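Local coordinates for protein membrane-bound lytic murein transglycosylase (Agrobacterium tumefaciens, PDB 2PNW) that probably cleaves the glycan strands of peptidoglycan as a lytic transglycosylase of the MltA family, at residues 122-127 / 258-263. Numbering follows the deposited sequence.
Sequences RRPPEL and YIFFRE
Phe260, on strand 259-263, packs its ring against Pro124 and Leu127 in a mainly apolar contact between that strand and the loop joining strands 118-121 and 127-129. Both segments belong to the MltA-specific insert. Pro124 supplies a CH-pi contact: its CD lies over the centre of the Phe260 ring, 3.8 Å from the centroid and 11° off the normal. The opposite face is covered by Tyr258, whose CD2 sits offset toward the rim. The ring is thus held between a proline and a tyrosine. Leu127 points toward the strand, and with its CG anti to the backbone N (chi1 -176°) it brings CD2 obliquely to the ring, 3.5 Å from CD2 of Phe260. The Arg122 carbonyl adds an oblique contact, O to Phe260 CD1 at 3.4 Å.

The backbones meet with no direct hydrogen bond. Arg122 CA gives a CA-H...O contact of 3.2 Å to Phe261 O. A water accepts from Arg123 N and donates to Phe261 O at 2.7 Å, so it bridges the loop and the strand.

The loop is braced from within. Pro124 to Leu127 form a type I turn, closed by Leu127 N to Pro124 O. The extended Arg123 side chain grips Leu127 O side-on, through NE (3.0 Å) and NH2 (2.9 Å). Leu127 O lies nearly in the guanidinium plane. The NH2 also forms a salt bridge with Asp129.

Around the contact, Ile162 of helix 159-163 and Tyr121 of strand 118-121 also touch Phe260, while strand 259-263 pairs antiparallel with strand 201-209.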
# COMPACT_ATOMS: atom_id res chain seq x y z
N ARG A 122 -10.46 -8.15 -14.20
CA ARG A 122 -9.41 -9.11 -13.81
C ARG A 122 -8.25 -8.96 -14.77
O ARG A 122 -8.38 -8.29 -15.81
CB ARG A 122 -9.88 -10.57 -13.99
CG ARG A 122 -11.05 -11.04 -13.20
CD ARG A 122 -11.22 -12.57 -13.47
NE ARG A 122 -11.99 -12.89 -14.68
CZ ARG A 122 -11.48 -13.40 -15.80
NH1 ARG A 122 -10.17 -13.69 -15.88
NH2 ARG A 122 -12.27 -13.68 -16.83
N ARG A 123 -7.14 -9.63 -14.47
CA ARG A 123 -5.97 -9.55 -15.33
C ARG A 123 -6.22 -10.26 -16.68
O ARG A 123 -6.54 -11.45 -16.71
CB ARG A 123 -4.77 -10.19 -14.63
CG ARG A 123 -3.47 -10.06 -15.40
CD ARG A 123 -2.40 -10.84 -14.65
NE ARG A 123 -1.11 -10.73 -15.34
CZ ARG A 123 0.07 -10.92 -14.74
NH1 ARG A 123 0.12 -11.24 -13.44
NH2 ARG A 123 1.19 -10.80 -15.46
N PRO A 124 -6.06 -9.53 -17.80
CA PRO A 124 -6.18 -10.13 -19.14
C PRO A 124 -5.06 -11.16 -19.35
O PRO A 124 -3.95 -10.92 -18.89
CB PRO A 124 -5.94 -8.95 -20.09
CG PRO A 124 -6.26 -7.71 -19.25
CD PRO A 124 -5.77 -8.08 -17.88
N PRO A 125 -5.34 -12.26 -20.07
CA PRO A 125 -4.32 -13.31 -20.22
C PRO A 125 -3.11 -12.85 -21.06
O PRO A 125 -2.05 -13.49 -21.03
CB PRO A 125 -5.09 -14.44 -20.94
CG PRO A 125 -6.19 -13.70 -21.70
CD PRO A 125 -6.59 -12.57 -20.80
N GLU A 126 -3.27 -11.76 -21.83
CA GLU A 126 -2.19 -11.25 -22.67
C GLU A 126 -1.30 -10.26 -21.92
O GLU A 126 -0.34 -9.76 -22.48
CB GLU A 126 -2.71 -10.64 -23.99
CG GLU A 126 -3.42 -9.26 -23.85
CD GLU A 126 -4.92 -9.34 -23.48
OE1 GLU A 126 -5.44 -10.42 -23.08
OE2 GLU A 126 -5.60 -8.28 -23.57
N LEU A 127 -1.65 -9.96 -20.67
CA LEU A 127 -0.85 -9.04 -19.86
C LEU A 127 0.21 -9.86 -19.15
O LEU A 127 -0.02 -10.43 -18.07
CB LEU A 127 -1.70 -8.26 -18.85
CG LEU A 127 -0.95 -7.20 -18.02
CD1 LEU A 127 -0.46 -6.03 -18.91
CD2 LEU A 127 -1.91 -6.68 -16.95
N TYR A 258 -2.97 1.54 -14.89
CA TYR A 258 -4.32 1.00 -14.67
C TYR A 258 -4.14 -0.31 -13.91
O TYR A 258 -3.28 -1.13 -14.29
CB TYR A 258 -4.99 0.71 -16.02
CG TYR A 258 -6.48 0.37 -15.94
CD1 TYR A 258 -7.45 1.36 -16.11
CD2 TYR A 258 -6.92 -0.93 -15.71
CE1 TYR A 258 -8.85 1.06 -16.03
CE2 TYR A 258 -8.30 -1.25 -15.64
CZ TYR A 258 -9.25 -0.24 -15.82
OH TYR A 258 -10.60 -0.54 -15.77
N ILE A 259 -4.93 -0.47 -12.86
CA ILE A 259 -4.82 -1.61 -11.94
C ILE A 259 -5.81 -2.71 -12.31
O ILE A 259 -7.00 -2.43 -12.56
CB ILE A 259 -5.02 -1.19 -10.45
CG1 ILE A 259 -4.05 -0.07 -10.05
CG2 ILE A 259 -4.92 -2.46 -9.49
CD1 ILE A 259 -2.54 -0.36 -10.43
N PHE A 260 -5.32 -3.94 -12.40
CA PHE A 260 -6.21 -5.12 -12.56
C PHE A 260 -6.25 -5.88 -11.24
O PHE A 260 -5.28 -5.86 -10.48
CB PHE A 260 -5.71 -6.04 -13.68
CG PHE A 260 -5.70 -5.37 -15.02
CD1 PHE A 260 -6.89 -5.20 -15.72
CD2 PHE A 260 -4.52 -4.84 -15.54
CE1 PHE A 260 -6.90 -4.56 -16.96
CE2 PHE A 260 -4.53 -4.20 -16.79
CZ PHE A 260 -5.73 -4.05 -17.48
N PHE A 261 -7.40 -6.47 -10.94
CA PHE A 261 -7.69 -7.00 -9.61
C PHE A 261 -7.98 -8.49 -9.69
O PHE A 261 -8.28 -9.04 -10.77
CB PHE A 261 -8.93 -6.26 -9.00
CG PHE A 261 -8.68 -4.80 -8.71
CD1 PHE A 261 -8.20 -4.40 -7.48
CD2 PHE A 261 -8.93 -3.84 -9.69
CE1 PHE A 261 -7.95 -3.02 -7.19
CE2 PHE A 261 -8.69 -2.48 -9.43
CZ PHE A 261 -8.20 -2.07 -8.18
N ARG A 262 -7.89 -9.15 -8.53
CA ARG A 262 -8.39 -10.51 -8.34
C ARG A 262 -9.23 -10.51 -7.06
O ARG A 262 -8.99 -9.73 -6.15
CB ARG A 262 -7.22 -11.49 -8.15
CG ARG A 262 -6.37 -11.20 -6.92
CD ARG A 262 -5.21 -12.21 -6.76
NE ARG A 262 -4.49 -12.08 -5.47
CZ ARG A 262 -4.85 -12.68 -4.32
NH1 ARG A 262 -5.95 -13.43 -4.24
NH2 ARG A 262 -4.12 -12.49 -3.23
N GLU A 263 -10.20 -11.41 -7.01
CA GLU A 263 -10.96 -11.65 -5.78
C GLU A 263 -10.08 -12.32 -4.73
O GLU A 263 -9.28 -13.22 -5.06
CB GLU A 263 -12.18 -12.51 -6.08
CG GLU A 263 -13.22 -11.80 -6.91
CD GLU A 263 -14.50 -12.62 -7.13
OE1 GLU A 263 -14.93 -13.31 -6.17
OE2 GLU A 263 -15.06 -12.56 -8.27
O HOH W 1 -7.01 -11.11 -12.01